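Local structure of Non-structural protein 2 (Human rotavirus C, 2GU0) at residues V27-C32 and N42-I47; E3-V8 and A52-F57. The protein probably acts as an octameric RNA-binding NTPase and RNA triphosphatase that unwinds RNA helices and, with NSP5, helps form viral replication factories. One frame throughout, in Å; residues are numbered along the deposited sequence.

How the interactions relate
Both interactions lie in the N-terminal family region of NSP2, on the same side of the chain's centre, with their centres about 10 Å apart. Interaction 2 joins residues 3-8, before strand 8-11, to residues 52-57, after strand 51-52. Interaction 1 falls between these segments in sequence and sets helix 24-32 against strand 44-45. The two contacts also touch. Tyr44 O and Ala52 N, 2.7 Å apart, pair strand 44-45 with strand 51-52, and Tyr43 OH probably donates to Val8 O. The N-terminus, the helix and the small two-stranded sheet therefore form one packed unit. Interaction 1 lies beside a second subunit, whereas interaction 2 stays within its own chain.

Interaction 1: residues V27-C32 and N42-I47; sequences VQTMLC and NYYDTI
The phenol ring of Tyr44 overlaps the base of Met30, where the side chain leaves the helix. Tyr44 CD2 is 3.2 Å from Met30 CB, and Tyr44 CE2 is 3.9 Å from Met30 CA. The approach is slanted to the ring. Beyond CB the Met30 chain bends and leads away from segment 42-47, so its sulfur takes no part here. Tyr44 has CG anti to the backbone N (chi1 180°), which carries the ring across to the helix. Thr29 CG2 meets the same ring at its edge, near the ring plane, 4.4 Å from Tyr44 CE2.

Thr29 and Thr46 form the second half of the contact. Their side chains cross at a slant. Thr29 CG2 lies 3.5 Å from Thr46 OG1 and 3.9 Å from Thr46 CG2. The Thr29 rotamer (chi1 -61°) leaves OG1 beside its own backbone N, where it bonds to Lys25 O one helical turn earlier. The methyl group and CB of Thr29 are thus the parts nearest Thr46 OG1. No hydrogen bond joins the two segments, and the contact is packing.

The chain turns just past the strand. Ile47 N donates to Asp45 OD1 over 3.1 Å, nearly straight at 163°, and closes an Asx turn. The donor comes from above the carboxylate plane.

The hydroxyl of Tyr44 bonds to Gln160 OE1 of a second subunit, and Thr29 packs on that same glutamine. The contact therefore continues into the octamer interface. Within the chain, helix 24-32 lies against the antiparallel pair of strands 44-45 and 51-52. Tyr44 reaches it from the first strand and Thr46 from the turn just after, while Met30 and Thr46 both touch Ala52 on the second.

Interaction 2: residues E3-V8 and A52-F57; sequences ELACFV and APPPEF
Glu3 lies flat against the Phe57 ring. Its carboxylate plane is 10° from the ring plane, with CD over one face, displaced toward the rim. Glu3 CG makes a CH-pi contact, 4.0 Å from the Phe57 ring centroid. The bend of Glu3 at chi2 (75°) helps fold the acid over the ring. On the opposite face lies Glu56 CB.

Close packing continues around this stack. Ala5 CB meets the ring edge at Phe57 CE1, 4.0 Å away, and touches Pro54 CD at the same distance. Pro53 packs its CB and CG on the carbonyl oxygen of Ala5 and on Cys6 CA, with CG 3.9 Å from Cys6 CA.

The sulfur-aromatic contact is oblique. Cys6 SG lies 5.3 Å from the Phe57 ring centroid and 4.1 Å from Phe57 CB. The Cys6 side chain is also about 7 Å from that of Val108, a predicted ATP-binding residue.

No hydrogen bond links the two segments. Glu3 OE2 forms a salt bridge to Arg60 NE, and OE1 is hydrogen-bonded elsewhere in the structure. These partners probably let a buried acid rest on an aromatic face, while the rest of the contact is van der Waals packing.

Interaction 1: residues V27-C32 and N42-I47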
# COMPACT_ATOMS: atom_id res chain seq x y z
N VAL A 27 -4.06 15.39 30.54
CA VAL A 27 -4.26 16.76 30.07
C VAL A 27 -5.66 16.97 29.48
O VAL A 27 -6.34 17.91 29.83
CB VAL A 27 -3.21 17.13 29.00
CG1 VAL A 27 -3.45 18.54 28.47
CG2 VAL A 27 -1.82 17.03 29.60
N GLN A 28 -6.09 16.09 28.60
CA GLN A 28 -7.41 16.21 27.99
C GLN A 28 -8.49 16.29 29.05
O GLN A 28 -9.43 17.09 28.95
CB GLN A 28 -7.67 15.03 27.05
CG GLN A 28 -9.12 14.73 26.75
CD GLN A 28 -9.29 13.67 25.67
OE1 GLN A 28 -8.47 12.76 25.56
NE2 GLN A 28 -10.35 13.78 24.88
N THR A 29 -8.34 15.46 30.08
CA THR A 29 -9.28 15.40 31.19
C THR A 29 -9.32 16.67 32.06
O THR A 29 -10.39 17.18 32.38
CB THR A 29 -8.95 14.20 32.08
OG1 THR A 29 -9.09 13.01 31.30
CG2 THR A 29 -9.89 14.12 33.26
N MET A 30 -8.16 17.19 32.44
CA MET A 30 -8.19 18.36 33.28
C MET A 30 -8.62 19.58 32.51
O MET A 30 -9.02 20.58 33.10
CB MET A 30 -6.83 18.61 33.95
CG MET A 30 -5.90 19.47 33.18
SD MET A 30 -6.21 21.23 33.38
CE MET A 30 -4.67 21.84 32.71
N LEU A 31 -8.54 19.53 31.18
CA LEU A 31 -8.96 20.69 30.42
C LEU A 31 -10.48 20.76 30.39
O LEU A 31 -11.05 21.85 30.24
CB LEU A 31 -8.41 20.67 28.98
CG LEU A 31 -6.96 21.12 28.75
CD1 LEU A 31 -6.65 21.10 27.26
CD2 LEU A 31 -6.76 22.51 29.32
N CYS A 32 -11.13 19.61 30.56
CA CYS A 32 -12.59 19.60 30.54
C CYS A 32 -13.19 19.57 31.95
O CYS A 32 -14.36 19.91 32.14
CB CYS A 32 -13.11 18.41 29.71
SG CYS A 32 -13.47 16.84 30.60
N ASN A 42 -3.15 23.86 41.80
CA ASN A 42 -2.64 22.56 42.24
C ASN A 42 -2.63 21.54 41.10
O ASN A 42 -3.43 21.63 40.16
CB ASN A 42 -3.51 21.99 43.37
CG ASN A 42 -3.52 22.87 44.61
OD1 ASN A 42 -2.47 23.28 45.13
ND2 ASN A 42 -4.72 23.15 45.11
N TYR A 43 -1.73 20.57 41.18
CA TYR A 43 -1.71 19.54 40.15
C TYR A 43 -3.08 18.90 40.25
O TYR A 43 -3.60 18.72 41.36
CB TYR A 43 -0.63 18.50 40.42
CG TYR A 43 0.72 18.87 39.87
CD1 TYR A 43 1.50 19.84 40.47
CD2 TYR A 43 1.21 18.26 38.72
CE1 TYR A 43 2.74 20.19 39.95
CE2 TYR A 43 2.45 18.61 38.19
CZ TYR A 43 3.21 19.57 38.82
OH TYR A 43 4.45 19.89 38.32
N TYR A 44 -3.67 18.55 39.11
CA TYR A 44 -5.00 17.96 39.08
C TYR A 44 -5.04 16.44 38.96
O TYR A 44 -4.45 15.86 38.05
CB TYR A 44 -5.79 18.55 37.93
CG TYR A 44 -7.17 18.00 37.83
CD1 TYR A 44 -8.12 18.30 38.80
CD2 TYR A 44 -7.55 17.18 36.77
CE1 TYR A 44 -9.41 17.81 38.73
CE2 TYR A 44 -8.85 16.67 36.69
CZ TYR A 44 -9.77 17.00 37.68
OH TYR A 44 -11.06 16.55 37.64
N ASP A 45 -5.76 15.79 39.87
CA ASP A 45 -5.85 14.35 39.80
C ASP A 45 -7.02 13.91 38.92
O ASP A 45 -8.19 14.14 39.22
CB ASP A 45 -5.96 13.73 41.19
CG ASP A 45 -5.98 12.22 41.13
OD1 ASP A 45 -5.48 11.67 40.13
OD2 ASP A 45 -6.47 11.58 42.08
N THR A 46 -6.66 13.28 37.82
CA THR A 46 -7.56 12.77 36.79
C THR A 46 -8.23 11.45 37.17
O THR A 46 -9.18 11.00 36.52
CB THR A 46 -6.75 12.62 35.49
OG1 THR A 46 -6.78 13.86 34.78
CG2 THR A 46 -7.26 11.53 34.64
N ILE A 47 -7.73 10.83 38.24
CA ILE A 47 -8.24 9.56 38.70
C ILE A 47 -7.94 8.46 37.67
O ILE A 47 -7.12 7.58 37.92
CB ILE A 47 -9.76 9.61 38.98
CG1 ILE A 47 -10.07 10.82 39.86
CG2 ILE A 47 -10.20 8.35 39.69
CD1 ILE A 47 -11.52 10.95 40.23

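Interaction 2: residues E3-V8 and A52-F57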
# COMPACT_ATOMS: atom_id res chain seq x y z
N GLU A 3 5.48 25.94 31.53
CA GLU A 3 6.13 25.71 32.81
C GLU A 3 6.47 24.22 32.94
O GLU A 3 5.75 23.38 32.42
CB GLU A 3 5.21 26.14 33.96
CG GLU A 3 4.94 27.65 34.04
CD GLU A 3 3.96 28.17 32.98
OE1 GLU A 3 3.63 29.38 33.02
OE2 GLU A 3 3.52 27.36 32.11
N LEU A 4 7.56 23.89 33.63
CA LEU A 4 7.97 22.50 33.78
C LEU A 4 6.80 21.62 34.20
O LEU A 4 6.76 20.44 33.85
CB LEU A 4 9.11 22.36 34.80
CG LEU A 4 9.71 20.97 35.05
CD1 LEU A 4 10.15 20.34 33.73
CD2 LEU A 4 10.90 21.09 35.98
N ALA A 5 5.85 22.22 34.92
CA ALA A 5 4.67 21.51 35.41
C ALA A 5 3.68 21.11 34.31
O ALA A 5 2.64 20.51 34.60
CB ALA A 5 3.94 22.36 36.45
N CYS A 6 3.97 21.46 33.07
CA CYS A 6 3.08 21.07 31.99
C CYS A 6 3.56 19.74 31.46
O CYS A 6 2.92 19.13 30.61
CB CYS A 6 3.13 22.08 30.85
SG CYS A 6 2.52 23.70 31.25
N PHE A 7 4.69 19.26 31.98
CA PHE A 7 5.26 18.00 31.53
C PHE A 7 5.53 16.94 32.59
O PHE A 7 5.58 15.76 32.26
CB PHE A 7 6.56 18.26 30.79
CG PHE A 7 6.44 19.28 29.72
CD1 PHE A 7 6.69 20.62 29.98
CD2 PHE A 7 6.09 18.91 28.43
CE1 PHE A 7 6.59 21.57 28.99
CE2 PHE A 7 5.99 19.86 27.42
CZ PHE A 7 6.24 21.20 27.70
N VAL A 8 5.71 17.36 33.84
CA VAL A 8 6.01 16.41 34.90
C VAL A 8 5.41 16.73 36.26
O VAL A 8 5.29 17.90 36.65
CB VAL A 8 7.53 16.31 35.10
CG1 VAL A 8 8.20 15.88 33.83
CG2 VAL A 8 8.07 17.66 35.53
N ALA A 52 -2.59 15.46 36.08
CA ALA A 52 -2.53 16.43 35.00
C ALA A 52 -1.91 17.71 35.54
O ALA A 52 -1.71 17.87 36.74
CB ALA A 52 -3.91 16.70 34.50
N PRO A 53 -1.57 18.66 34.66
CA PRO A 53 -0.96 19.91 35.10
C PRO A 53 -1.94 20.83 35.83
O PRO A 53 -3.15 20.72 35.66
CB PRO A 53 -0.50 20.54 33.80
CG PRO A 53 -0.30 19.37 32.91
CD PRO A 53 -1.49 18.53 33.19
N PRO A 54 -1.41 21.75 36.65
CA PRO A 54 -2.29 22.67 37.37
C PRO A 54 -3.16 23.40 36.34
O PRO A 54 -2.64 23.91 35.34
CB PRO A 54 -1.31 23.61 38.05
CG PRO A 54 -0.18 22.72 38.36
CD PRO A 54 -0.02 21.92 37.09
N PRO A 55 -4.48 23.46 36.56
CA PRO A 55 -5.37 24.14 35.61
C PRO A 55 -4.95 25.59 35.34
O PRO A 55 -5.34 26.21 34.35
CB PRO A 55 -6.73 24.04 36.29
CG PRO A 55 -6.64 22.73 37.00
CD PRO A 55 -5.25 22.80 37.62
N GLU A 56 -4.13 26.11 36.24
CA GLU A 56 -3.59 27.46 36.15
C GLU A 56 -2.73 27.62 34.89
O GLU A 56 -2.27 28.72 34.59
CB GLU A 56 -2.71 27.72 37.37
CG GLU A 56 -2.12 29.11 37.46
CD GLU A 56 -0.87 29.13 38.32
OE1 GLU A 56 -0.82 28.36 39.31
OE2 GLU A 56 0.05 29.92 38.02
N PHE A 57 -2.49 26.54 34.16
CA PHE A 57 -1.65 26.61 32.97
C PHE A 57 -2.31 26.16 31.67
O PHE A 57 -1.64 26.13 30.63
CB PHE A 57 -0.37 25.79 33.19
CG PHE A 57 0.47 26.26 34.34
CD1 PHE A 57 1.13 25.34 35.14
CD2 PHE A 57 0.59 27.61 34.62
CE1 PHE A 57 1.91 25.77 36.22
CE2 PHE A 57 1.37 28.05 35.70
CZ PHE A 57 2.03 27.13 36.50